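Local coordinates for esterase (Xanthomonas oryzae pv. oryzae, PDB 3H2K), which probably hydrolyses carboxylic esters as a lipase-like member of the alpha/beta-hydrolase superfamily, at residues A[208-213]-A[344-349]; A[174-179]-A[375-380]; A[255-260]-A[292-297]. All coordinates share one frame; numbering follows the deposited sequence.

Contact 1 (A[208-213]-A[344-349]); sequences PYALEQ and AQTAIA. With BOG (octyl beta-D-glucopyranoside), chain B.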
loop_
_atom_site.group_PDB
_atom_site.type_symbol
_atom_site.label_atom_id
_atom_site.label_comp_id
_atom_site.label_asym_id
_atom_site.label_seq_id
_atom_site.Cartn_x
_atom_site.Cartn_y
_atom_site.Cartn_z
ATOM N N PRO A 208 5.563 -3.469 5.608
ATOM C CA PRO A 208 6.945 -3.573 6.086
ATOM C C PRO A 208 7.404 -2.299 6.798
ATOM O O PRO A 208 8.301 -1.596 6.317
ATOM C CB PRO A 208 7.724 -3.841 4.807
ATOM C CG PRO A 208 6.996 -3.002 3.819
ATOM C CD PRO A 208 5.531 -3.271 4.148
ATOM N N TYR A 209 6.785 -2.009 7.940
ATOM C CA TYR A 209 7.118 -0.822 8.732
ATOM C C TYR A 209 8.603 -0.861 9.080
ATOM O O TYR A 209 9.283 0.165 9.061
ATOM C CB TYR A 209 6.253 -0.776 10.002
ATOM C CG TYR A 209 4.842 -1.261 9.742
ATOM C CD1 TYR A 209 4.066 -0.680 8.739
ATOM C CD2 TYR A 209 4.327 -2.375 10.415
ATOM C CE1 TYR A 209 2.824 -1.201 8.399
ATOM C CE2 TYR A 209 3.086 -2.903 10.084
ATOM C CZ TYR A 209 2.343 -2.313 9.069
ATOM O OH TYR A 209 1.143 -2.858 8.686
ATOM N N ALA A 210 9.101 -2.051 9.404
ATOM C CA ALA A 210 10.519 -2.220 9.706
ATOM C C ALA A 210 11.109 -2.650 8.364
ATOM O O ALA A 210 11.531 -3.796 8.181
ATOM C CB ALA A 210 10.713 -3.307 10.765
ATOM N N LEU A 211 11.118 -1.707 7.428
ATOM C CA LEU A 211 11.584 -1.946 6.066
ATOM C C LEU A 211 12.979 -2.540 5.950
ATOM O O LEU A 211 13.156 -3.613 5.369
ATOM C CB LEU A 211 11.504 -0.648 5.256
ATOM C CG LEU A 211 11.815 -0.772 3.760
ATOM C CD1 LEU A 211 10.917 -1.831 3.121
ATOM C CD2 LEU A 211 11.612 0.581 3.094
ATOM N N GLU A 212 13.971 -1.839 6.484
ATOM C CA GLU A 212 15.337 -2.333 6.428
ATOM C C GLU A 212 15.428 -3.713 7.084
ATOM O O GLU A 212 16.012 -4.634 6.521
ATOM C CB GLU A 212 16.283 -1.351 7.127
ATOM C CG GLU A 212 17.671 -1.912 7.360
ATOM C CD GLU A 212 18.557 -0.976 8.157
ATOM O OE1 GLU A 212 18.042 -0.301 9.071
ATOM O OE2 GLU A 212 19.772 -0.927 7.876
ATOM N N GLN A 213 14.843 -3.856 8.270
ATOM C CA GLN A 213 14.874 -5.135 8.978
ATOM C C GLN A 213 14.234 -6.249 8.156
ATOM O O GLN A 213 14.719 -7.382 8.144
ATOM C CB GLN A 213 14.148 -5.024 10.326
ATOM C CG GLN A 213 13.781 -6.370 10.940
ATOM C CD GLN A 213 13.124 -6.230 12.301
ATOM O OE1 GLN A 213 13.787 -5.931 13.294
ATOM N NE2 GLN A 213 11.811 -6.429 12.350
ATOM N N ALA A 344 5.145 -5.610 12.627
ATOM C CA ALA A 344 4.201 -4.980 13.543
ATOM C C ALA A 344 4.767 -4.925 14.960
ATOM O O ALA A 344 4.670 -3.904 15.636
ATOM C CB ALA A 344 2.887 -5.751 13.533
ATOM N N GLN A 345 5.364 -6.030 15.400
ATOM C CA GLN A 345 5.943 -6.118 16.737
ATOM C C GLN A 345 7.092 -5.127 16.894
ATOM O O GLN A 345 7.158 -4.388 17.875
ATOM C CB GLN A 345 6.431 -7.550 17.000
ATOM C CG GLN A 345 5.379 -8.609 16.672
ATOM C CD GLN A 345 5.841 -10.035 16.943
ATOM O OE1 GLN A 345 5.944 -10.458 18.096
ATOM N NE2 GLN A 345 6.123 -10.778 15.880
ATOM N N THR A 346 7.992 -5.103 15.918
ATOM C CA THR A 346 9.125 -4.187 15.961
ATOM C C THR A 346 8.611 -2.752 16.012
ATOM O O THR A 346 9.077 -1.942 16.818
ATOM C CB THR A 346 10.034 -4.365 14.722
ATOM O OG1 THR A 346 10.394 -5.746 14.594
ATOM C CG2 THR A 346 11.307 -3.532 14.857
ATOM N N ALA A 347 7.639 -2.440 15.159
ATOM C CA ALA A 347 7.070 -1.098 15.129
ATOM C C ALA A 347 6.512 -0.723 16.507
ATOM O O ALA A 347 6.885 0.302 17.081
ATOM C CB ALA A 347 5.964 -1.017 14.073
ATOM N N ILE A 348 5.620 -1.557 17.031
ATOM C CA ILE A 348 5.012 -1.299 18.332
ATOM C C ILE A 348 6.046 -1.113 19.444
ATOM O O ILE A 348 5.884 -0.250 20.311
ATOM C CB ILE A 348 4.031 -2.431 18.713
ATOM C CG1 ILE A 348 2.800 -2.358 17.806
ATOM C CG2 ILE A 348 3.623 -2.317 20.182
ATOM C CD1 ILE A 348 1.815 -3.489 18.006
ATOM N N ALA A 349 7.112 -1.907 19.416
ATOM C CA ALA A 349 8.148 -1.787 20.438
ATOM C C ALA A 349 8.797 -0.402 20.430
ATOM O O ALA A 349 9.000 0.190 21.488
ATOM C CB ALA A 349 9.214 -2.873 20.255
HETATM C C1 BOG B . 14.070 -11.469 -0.081
HETATM O O1 BOG B . 12.656 -11.277 0.067
HETATM C C2 BOG B . 14.353 -12.818 -0.743
HETATM O O2 BOG B . 13.808 -13.882 0.041
HETATM C C3 BOG B . 15.863 -13.006 -0.892
HETATM O O3 BOG B . 16.122 -14.208 -1.624
HETATM C C4 BOG B . 16.459 -11.815 -1.645
HETATM O O4 BOG B . 17.885 -11.908 -1.591
HETATM C C5 BOG B . 16.022 -10.499 -1.000
HETATM O O5 BOG B . 14.591 -10.424 -0.918
HETATM C C6 BOG B . 16.499 -9.334 -1.870
HETATM O O6 BOG B . 15.884 -9.425 -3.157
HETATM C "C1'" BOG B . 12.404 -9.997 0.663
HETATM C "C2'" BOG B . 10.931 -9.646 0.440
HETATM C "C3'" BOG B . 10.579 -8.270 1.008
HETATM C "C4'" BOG B . 9.141 -7.911 0.629
HETATM C "C5'" BOG B . 8.743 -6.515 1.112
HETATM C "C6'" BOG B . 7.343 -6.167 0.599
HETATM C "C7'" BOG B . 6.946 -4.742 0.986
HETATM C "C8'" BOG B . 5.578 -4.380 0.401
#

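Contact 2 (A[174-179]-A[375-380]); sequences GYSQGG and FAHMLT. With BOG (octyl beta-D-glucopyranoside), chain B.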
loop_
_atom_site.group_PDB
_atom_site.type_symbol
_atom_site.label_atom_id
_atom_site.label_comp_id
_atom_site.label_asym_id
_atom_site.label_seq_id
_atom_site.Cartn_x
_atom_site.Cartn_y
_atom_site.Cartn_z
ATOM N N GLY A 174 -4.409 0.197 4.344
ATOM C CA GLY A 174 -3.669 -0.175 3.154
ATOM C C GLY A 174 -3.109 -1.560 3.361
ATOM O O GLY A 174 -2.897 -1.978 4.495
ATOM N N TYR A 175 -2.848 -2.268 2.270
ATOM C CA TYR A 175 -2.350 -3.632 2.359
ATOM C C TYR A 175 -1.016 -3.828 1.634
ATOM O O TYR A 175 -0.825 -3.312 0.537
ATOM C CB TYR A 175 -3.430 -4.567 1.802
ATOM C CG TYR A 175 -2.916 -5.839 1.166
ATOM C CD1 TYR A 175 -2.392 -6.871 1.941
ATOM C CD2 TYR A 175 -2.947 -6.002 -0.216
ATOM C CE1 TYR A 175 -1.906 -8.042 1.345
ATOM C CE2 TYR A 175 -2.467 -7.162 -0.819
ATOM C CZ TYR A 175 -1.949 -8.177 -0.035
ATOM O OH TYR A 175 -1.483 -9.326 -0.634
ATOM N N SER A 176 -0.105 -4.566 2.274
ATOM C CA SER A 176 1.220 -4.871 1.731
ATOM C C SER A 176 2.012 -3.564 1.564
ATOM O O SER A 176 2.303 -2.892 2.554
ATOM C CB SER A 176 1.067 -5.614 0.396
ATOM O OG SER A 176 2.285 -6.216 0.000
ATOM N N GLN A 177 2.384 -3.201 0.340
ATOM C CA GLN A 177 3.082 -1.924 0.173
ATOM C C GLN A 177 2.117 -0.858 0.706
ATOM O O GLN A 177 2.533 0.170 1.238
ATOM C CB GLN A 177 3.377 -1.631 -1.301
ATOM C CG GLN A 177 4.033 -0.259 -1.516
ATOM C CD GLN A 177 4.002 0.200 -2.964
ATOM O OE1 GLN A 177 4.417 1.317 -3.278
ATOM N NE2 GLN A 177 3.509 -0.655 -3.851
ATOM N N GLY A 178 0.821 -1.130 0.556
ATOM C CA GLY A 178 -0.207 -0.212 1.017
ATOM C C GLY A 178 -0.190 -0.004 2.522
ATOM O O GLY A 178 -0.679 1.012 3.016
ATOM N N GLY A 179 0.351 -0.972 3.257
ATOM C CA GLY A 179 0.436 -0.830 4.700
ATOM C C GLY A 179 1.528 0.182 5.009
ATOM O O GLY A 179 1.425 0.981 5.944
ATOM N N PHE A 375 2.653 -17.317 0.406
ATOM C CA PHE A 375 1.317 -17.185 -0.163
ATOM C C PHE A 375 0.236 -16.750 0.820
ATOM O O PHE A 375 -0.830 -16.308 0.406
ATOM C CB PHE A 375 0.885 -18.495 -0.837
ATOM C CG PHE A 375 1.625 -18.789 -2.112
ATOM C CD1 PHE A 375 2.870 -19.412 -2.087
ATOM C CD2 PHE A 375 1.092 -18.405 -3.338
ATOM C CE1 PHE A 375 3.577 -19.645 -3.270
ATOM C CE2 PHE A 375 1.786 -18.631 -4.525
ATOM C CZ PHE A 375 3.030 -19.252 -4.492
ATOM N N ALA A 376 0.504 -16.877 2.113
ATOM C CA ALA A 376 -0.472 -16.472 3.121
ATOM C C ALA A 376 -0.637 -14.945 3.118
ATOM O O ALA A 376 -1.602 -14.410 3.673
ATOM C CB ALA A 376 -0.031 -16.953 4.495
ATOM N N HIS A 377 0.316 -14.254 2.491
ATOM C CA HIS A 377 0.292 -12.795 2.402
ATOM C C HIS A 377 -0.974 -12.288 1.698
ATOM O O HIS A 377 -1.641 -11.379 2.191
ATOM C CB HIS A 377 1.542 -12.305 1.655
ATOM C CG HIS A 377 1.696 -10.814 1.632
ATOM N ND1 HIS A 377 1.863 -10.064 2.778
ATOM C CD2 HIS A 377 1.706 -9.933 0.602
ATOM C CE1 HIS A 377 1.968 -8.787 2.454
ATOM N NE2 HIS A 377 1.876 -8.680 1.141
ATOM N N MET A 378 -1.311 -12.876 0.553
ATOM C CA MET A 378 -2.491 -12.447 -0.189
ATOM C C MET A 378 -3.808 -12.689 0.554
ATOM O O MET A 378 -4.829 -12.079 0.225
ATOM C CB MET A 378 -2.551 -13.135 -1.559
ATOM C CG MET A 378 -1.457 -12.707 -2.539
ATOM S SD MET A 378 0.196 -13.294 -2.085
ATOM C CE MET A 378 0.245 -14.883 -2.935
ATOM N N LEU A 379 -3.784 -13.566 1.554
ATOM C CA LEU A 379 -4.989 -13.872 2.322
ATOM C C LEU A 379 -5.312 -12.822 3.383
ATOM O O LEU A 379 -6.461 -12.692 3.798
ATOM C CB LEU A 379 -4.860 -15.240 3.003
ATOM C CG LEU A 379 -4.705 -16.493 2.131
ATOM C CD1 LEU A 379 -4.598 -17.715 3.032
ATOM C CD2 LEU A 379 -5.894 -16.635 1.186
ATOM N N THR A 380 -4.304 -12.072 3.822
ATOM C CA THR A 380 -4.512 -11.059 4.858
ATOM C C THR A 380 -5.241 -9.816 4.362
ATOM O O THR A 380 -5.810 -9.071 5.155
ATOM C CB THR A 380 -3.176 -10.602 5.496
ATOM O OG1 THR A 380 -2.398 -9.885 4.531
ATOM C CG2 THR A 380 -2.385 -11.803 5.995
HETATM C C1 BOG B . 14.070 -11.469 -0.081
HETATM O O1 BOG B . 12.656 -11.277 0.067
HETATM C C2 BOG B . 14.353 -12.818 -0.743
HETATM O O2 BOG B . 13.808 -13.882 0.041
HETATM C C3 BOG B . 15.863 -13.006 -0.892
HETATM O O3 BOG B . 16.122 -14.208 -1.624
HETATM C C4 BOG B . 16.459 -11.815 -1.645
HETATM O O4 BOG B . 17.885 -11.908 -1.591
HETATM C C5 BOG B . 16.022 -10.499 -1.000
HETATM O O5 BOG B . 14.591 -10.424 -0.918
HETATM C C6 BOG B . 16.499 -9.334 -1.870
HETATM O O6 BOG B . 15.884 -9.425 -3.157
HETATM C "C1'" BOG B . 12.404 -9.997 0.663
HETATM C "C2'" BOG B . 10.931 -9.646 0.440
HETATM C "C3'" BOG B . 10.579 -8.270 1.008
HETATM C "C4'" BOG B . 9.141 -7.911 0.629
HETATM C "C5'" BOG B . 8.743 -6.515 1.112
HETATM C "C6'" BOG B . 7.343 -6.167 0.599
HETATM C "C7'" BOG B . 6.946 -4.742 0.986
HETATM C "C8'" BOG B . 5.578 -4.380 0.401
#

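Contact 3 (A[255-260]-A[292-297]); sequences QVFQDP and SYFQPG. With BOG (octyl beta-D-glucopyranoside), chain B.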
loop_
_atom_site.group_PDB
_atom_site.type_symbol
_atom_site.label_atom_id
_atom_site.label_comp_id
_atom_site.label_asym_id
_atom_site.label_seq_id
_atom_site.Cartn_x
_atom_site.Cartn_y
_atom_site.Cartn_z
ATOM N N GLN A 255 26.188 -3.518 -11.831
ATOM C CA GLN A 255 26.950 -3.490 -10.584
ATOM C C GLN A 255 26.224 -4.235 -9.475
ATOM O O GLN A 255 26.826 -4.642 -8.478
ATOM C CB GLN A 255 27.196 -2.047 -10.139
ATOM C CG GLN A 255 28.048 -1.246 -11.104
ATOM C CD GLN A 255 28.379 0.127 -10.564
ATOM O OE1 GLN A 255 27.484 0.897 -10.209
ATOM N NE2 GLN A 255 29.674 0.443 -10.495
ATOM N N VAL A 256 24.921 -4.410 -9.656
ATOM C CA VAL A 256 24.101 -5.088 -8.668
ATOM C C VAL A 256 23.593 -6.438 -9.160
ATOM O O VAL A 256 23.642 -7.429 -8.432
ATOM C CB VAL A 256 22.892 -4.204 -8.281
ATOM C CG1 VAL A 256 21.879 -5.009 -7.476
ATOM C CG2 VAL A 256 23.379 -2.993 -7.482
ATOM N N PHE A 257 23.101 -6.468 -10.395
ATOM C CA PHE A 257 22.561 -7.694 -10.960
ATOM C C PHE A 257 23.485 -8.325 -11.988
ATOM O O PHE A 257 24.113 -7.630 -12.782
ATOM C CB PHE A 257 21.214 -7.421 -11.629
ATOM C CG PHE A 257 20.241 -6.653 -10.768
ATOM C CD1 PHE A 257 20.220 -5.259 -10.790
ATOM C CD2 PHE A 257 19.327 -7.328 -9.960
ATOM C CE1 PHE A 257 19.298 -4.546 -10.024
ATOM C CE2 PHE A 257 18.398 -6.626 -9.186
ATOM C CZ PHE A 257 18.384 -5.230 -9.220
ATOM N N GLN A 258 23.558 -9.649 -11.968
ATOM C CA GLN A 258 24.377 -10.379 -12.926
ATOM C C GLN A 258 23.596 -10.465 -14.230
ATOM O O GLN A 258 22.389 -10.215 -14.252
ATOM C CB GLN A 258 24.662 -11.795 -12.419
ATOM C CG GLN A 258 25.504 -11.858 -11.158
ATOM C CD GLN A 258 25.861 -13.284 -10.791
ATOM O OE1 GLN A 258 26.255 -14.070 -11.651
ATOM N NE2 GLN A 258 25.733 -13.622 -9.513
ATOM N N ASP A 259 24.281 -10.802 -15.317
ATOM C CA ASP A 259 23.607 -10.941 -16.599
ATOM C C ASP A 259 22.862 -12.269 -16.542
ATOM O O ASP A 259 23.227 -13.154 -15.770
ATOM C CB ASP A 259 24.619 -10.955 -17.749
ATOM C CG ASP A 259 25.395 -9.658 -17.855
ATOM O OD1 ASP A 259 24.777 -8.577 -17.748
ATOM O OD2 ASP A 259 26.624 -9.714 -18.056
ATOM N N PRO A 260 21.806 -12.431 -17.351
ATOM C CA PRO A 260 21.246 -11.483 -18.317
ATOM C C PRO A 260 20.153 -10.579 -17.746
ATOM O O PRO A 260 19.471 -9.883 -18.496
ATOM C CB PRO A 260 20.695 -12.403 -19.389
ATOM C CG PRO A 260 20.107 -13.509 -18.549
ATOM C CD PRO A 260 21.193 -13.763 -17.518
ATOM N N SER A 292 22.964 -16.532 -7.895
ATOM C CA SER A 292 23.242 -16.457 -9.329
ATOM C C SER A 292 22.617 -15.180 -9.881
ATOM O O SER A 292 22.912 -14.761 -11.003
ATOM C CB SER A 292 22.627 -17.652 -10.066
ATOM O OG SER A 292 23.085 -18.884 -9.537
ATOM N N TYR A 293 21.755 -14.566 -9.079
ATOM C CA TYR A 293 21.047 -13.362 -9.495
ATOM C C TYR A 293 21.768 -12.059 -9.165
ATOM O O TYR A 293 22.049 -11.262 -10.059
ATOM C CB TYR A 293 19.655 -13.356 -8.868
ATOM C CG TYR A 293 18.786 -12.210 -9.321
ATOM C CD1 TYR A 293 18.384 -12.100 -10.650
ATOM C CD2 TYR A 293 18.352 -11.243 -8.418
ATOM C CE1 TYR A 293 17.562 -11.053 -11.071
ATOM C CE2 TYR A 293 17.533 -10.190 -8.825
ATOM C CZ TYR A 293 17.140 -10.103 -10.152
ATOM O OH TYR A 293 16.320 -9.079 -10.555
ATOM N N PHE A 294 22.048 -11.841 -7.882
ATOM C CA PHE A 294 22.738 -10.631 -7.436
ATOM C C PHE A 294 24.248 -10.785 -7.556
ATOM O O PHE A 294 24.775 -11.893 -7.429
ATOM C CB PHE A 294 22.413 -10.339 -5.969
ATOM C CG PHE A 294 21.001 -9.896 -5.732
ATOM C CD1 PHE A 294 20.525 -8.715 -6.297
ATOM C CD2 PHE A 294 20.153 -10.649 -4.927
ATOM C CE1 PHE A 294 19.218 -8.290 -6.061
ATOM C CE2 PHE A 294 18.846 -10.235 -4.683
ATOM C CZ PHE A 294 18.378 -9.051 -5.252
ATOM N N GLN A 295 24.947 -9.678 -7.798
ATOM C CA GLN A 295 26.402 -9.728 -7.883
ATOM C C GLN A 295 26.899 -10.078 -6.478
ATOM O O GLN A 295 26.358 -9.590 -5.478
ATOM C CB GLN A 295 26.966 -8.372 -8.324
ATOM C CG GLN A 295 26.606 -7.977 -9.758
ATOM C CD GLN A 295 27.396 -8.747 -10.805
ATOM O OE1 GLN A 295 28.078 -9.727 -10.496
ATOM N NE2 GLN A 295 27.302 -8.307 -12.057
ATOM N N PRO A 296 27.929 -10.936 -6.380
ATOM C CA PRO A 296 28.501 -11.360 -5.096
ATOM C C PRO A 296 28.868 -10.215 -4.149
ATOM O O PRO A 296 28.586 -10.274 -2.951
ATOM C CB PRO A 296 29.733 -12.167 -5.517
ATOM C CG PRO A 296 29.316 -12.742 -6.845
ATOM C CD PRO A 296 28.634 -11.572 -7.509
ATOM N N GLY A 297 29.522 -9.186 -4.682
ATOM C CA GLY A 297 29.916 -8.060 -3.853
ATOM C C GLY A 297 28.715 -7.396 -3.205
ATOM O O GLY A 297 28.696 -7.156 -2.001
HETATM C C1 BOG B . 14.070 -11.469 -0.081
HETATM O O1 BOG B . 12.656 -11.277 0.067
HETATM C C2 BOG B . 14.353 -12.818 -0.743
HETATM O O2 BOG B . 13.808 -13.882 0.041
HETATM C C3 BOG B . 15.863 -13.006 -0.892
HETATM O O3 BOG B . 16.122 -14.208 -1.624
HETATM C C4 BOG B . 16.459 -11.815 -1.645
HETATM O O4 BOG B . 17.885 -11.908 -1.591
HETATM C C5 BOG B . 16.022 -10.499 -1.000
HETATM O O5 BOG B . 14.591 -10.424 -0.918
HETATM C C6 BOG B . 16.499 -9.334 -1.870
HETATM O O6 BOG B . 15.884 -9.425 -3.157
HETATM C "C1'" BOG B . 12.404 -9.997 0.663
HETATM C "C2'" BOG B . 10.931 -9.646 0.440
HETATM C "C3'" BOG B . 10.579 -8.270 1.008
HETATM C "C4'" BOG B . 9.141 -7.911 0.629
HETATM C "C5'" BOG B . 8.743 -6.515 1.112
HETATM C "C6'" BOG B . 7.343 -6.167 0.599
HETATM C "C7'" BOG B . 6.946 -4.742 0.986
HETATM C "C8'" BOG B . 5.578 -4.380 0.401
#

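Contact 1 (A[208-213]-A[344-349])
Gln213 and Thr346 reach for each other from opposite directions and meet through an amide nitrogen and a hydroxyl. Gln213 NE2 donates to Thr346 OG1 over 2.7 Å, and the bond is nearly straight, 165° at the hydrogen. The hydroxyl oxygen lies close to the amide plane, in line with one N-H. Gln213 spans the gap because CG stands anti to the backbone N (chi1 163°) and the chain runs on extended to the amide. Thr346 OG1 is also hydrogen-bonded to Lys342 O, one helical turn back. The hydroxyl is thus fixed between its own helix and the glutamine.

The methyl branch of Thr346 turns to another neighbour. Its CG2 lies 4.1 Å from Ala210 CB, a loose apolar touch beside the polar bond. Ala210 is the centre of an inverse gamma turn and the N-cap residue of helix 211-217. The contact therefore joins the start of that helix, just after strand 198-205, to helix 342-352, which lies between strands 328-332 and 359-363. Both belong to the alpha/beta-hydrolase fold, where helices pack around a central sheet.

Tyr209 packs on two buried alanines of helix 342-352. Its CB meets the CB of Ala347 at 4.1 Å. Its ring presents an edge to the backbone of Ala344, with Tyr209 CD2 4.0 Å from Ala344 N, close to the ring plane. The Tyr209 side chain also touches Leu330 of strand 328-332 and Met183 of helix 177-192. Tyr209 OH is hydrogen-bonded to Gly207 N. Pro208 points away from helix 342-352 and meets the octyl chain of a bound octyl glucoside, with Pro208 CG 3.3 Å from its C7'.

Contact 2 (A[174-179]-A[375-380])
Ser176 OG and His377 NE2 are hydrogen-bonded at 2.7 Å, and either could be the donor. The serine oxygen sits at the edge of the imidazole, in its plane. His377 CG is anti to the backbone N (chi1 -174°), which carries the ring toward the serine. The other ring nitrogen, ND1, is hydrogen-bonded to Asp336 OD2. Tyr175 CE1 lies over one imidazole face, near the rim. The two rings are near parallel but slid apart, so they barely overlap.

Tyr175 approaches the carbonyl of His377 edge-on, with Tyr175 CE1 3.5 Å from His377 O. That oxygen is gripped twice within segment 375-380, by the side chain and the backbone N-H of Thr380. Thr380 OG1 donates to His377 O over 2.9 Å and lies in the carbonyl plane. Thr380 OG1 is also hydrogen-bonded to Ser206 OG. The tyrosine hydroxyl passes close to the next residue, with Tyr175 OH 3.3 Å from Met378 CA.

Ser176 stands between strand 169-175 and helix 177-192. Its strained backbone (phi 63°, psi -117°) and the Gly-X-Ser-X-Gly sequence fit the nucleophile elbow of alpha/beta hydrolases. The tail of a bound octyl glucoside ends beside it, with C8' 3.8 Å from Ser176 OG. A second octyl glucoside touches His377 and Met378. The linked Ser176, His377 and Asp336 are consistent with a catalytic triad, in which the histidine would act as general base and the serine oxygen would attack the ester carbonyl.

Contact 3 (A[255-260]-A[292-297])
The backbones of 255-260 and 292-297 meet in a single beta bridge between Phe257 and Phe294, whose CA atoms are 4.6 Å apart. Gln295 N donates to Val256 O over 2.7 Å, and Gln258 N donates to Tyr293 O over 2.9 Å.

Gln258 adds a side-chain bond. Its NE2 donates to Phe294 O over 2.9 Å, from above the carbonyl plane. The extended chain beyond CG takes the amide there. Gln295 bends at chi2 (-75°). The Gln295 and Gln258 side chains run obliquely to each other, with their amide planes nearly parallel. Gln295 NE2 binds Gly254 O, with a weak bond to Phe257 O.

The bridge joins the loop before helix 262-268 to the link between helices 290-293 and 296-304, within the strand-free part of the chain, helices and loops, between strands 198-205 and 328-332. Phe257, Tyr293 and Phe294 form an aromatic cluster against helix 231-246. Phe257 turns an edge toward the face of Tyr293 in an offset edge-to-face pair, planes at 67°. Phe257 CE2 meets Phe294 CE1 at 3.6 Å, the rings oblique. Tyr293 OH is hydrogen-bonded to Ser236 OG. Phe294 CZ lies 3.3 Å from O6 of a bound octyl glucoside.

Overall arrangement
Contact 2 lies deepest, its centre about 8 Å from that of the chain, and carries the probable catalytic chemistry. Contact 1 is also buried but is structural packing, mostly apolar with one side-chain bond. The two touch: Pro208 and Tyr209 pack against the backbone of the 174-179 segment. Contact 3 is peripheral and partly buried, its centre about 28 Å from that of the chain. It relies on backbone bonds and an aromatic cluster, and joins two loop regions between helices, away from the sheet. Along the chain they are nested, 3 inside 1 and 1 inside 2. One octyl glucoside touches all three, its sugar end at contact 3 and its tail at contacts 1 and 2.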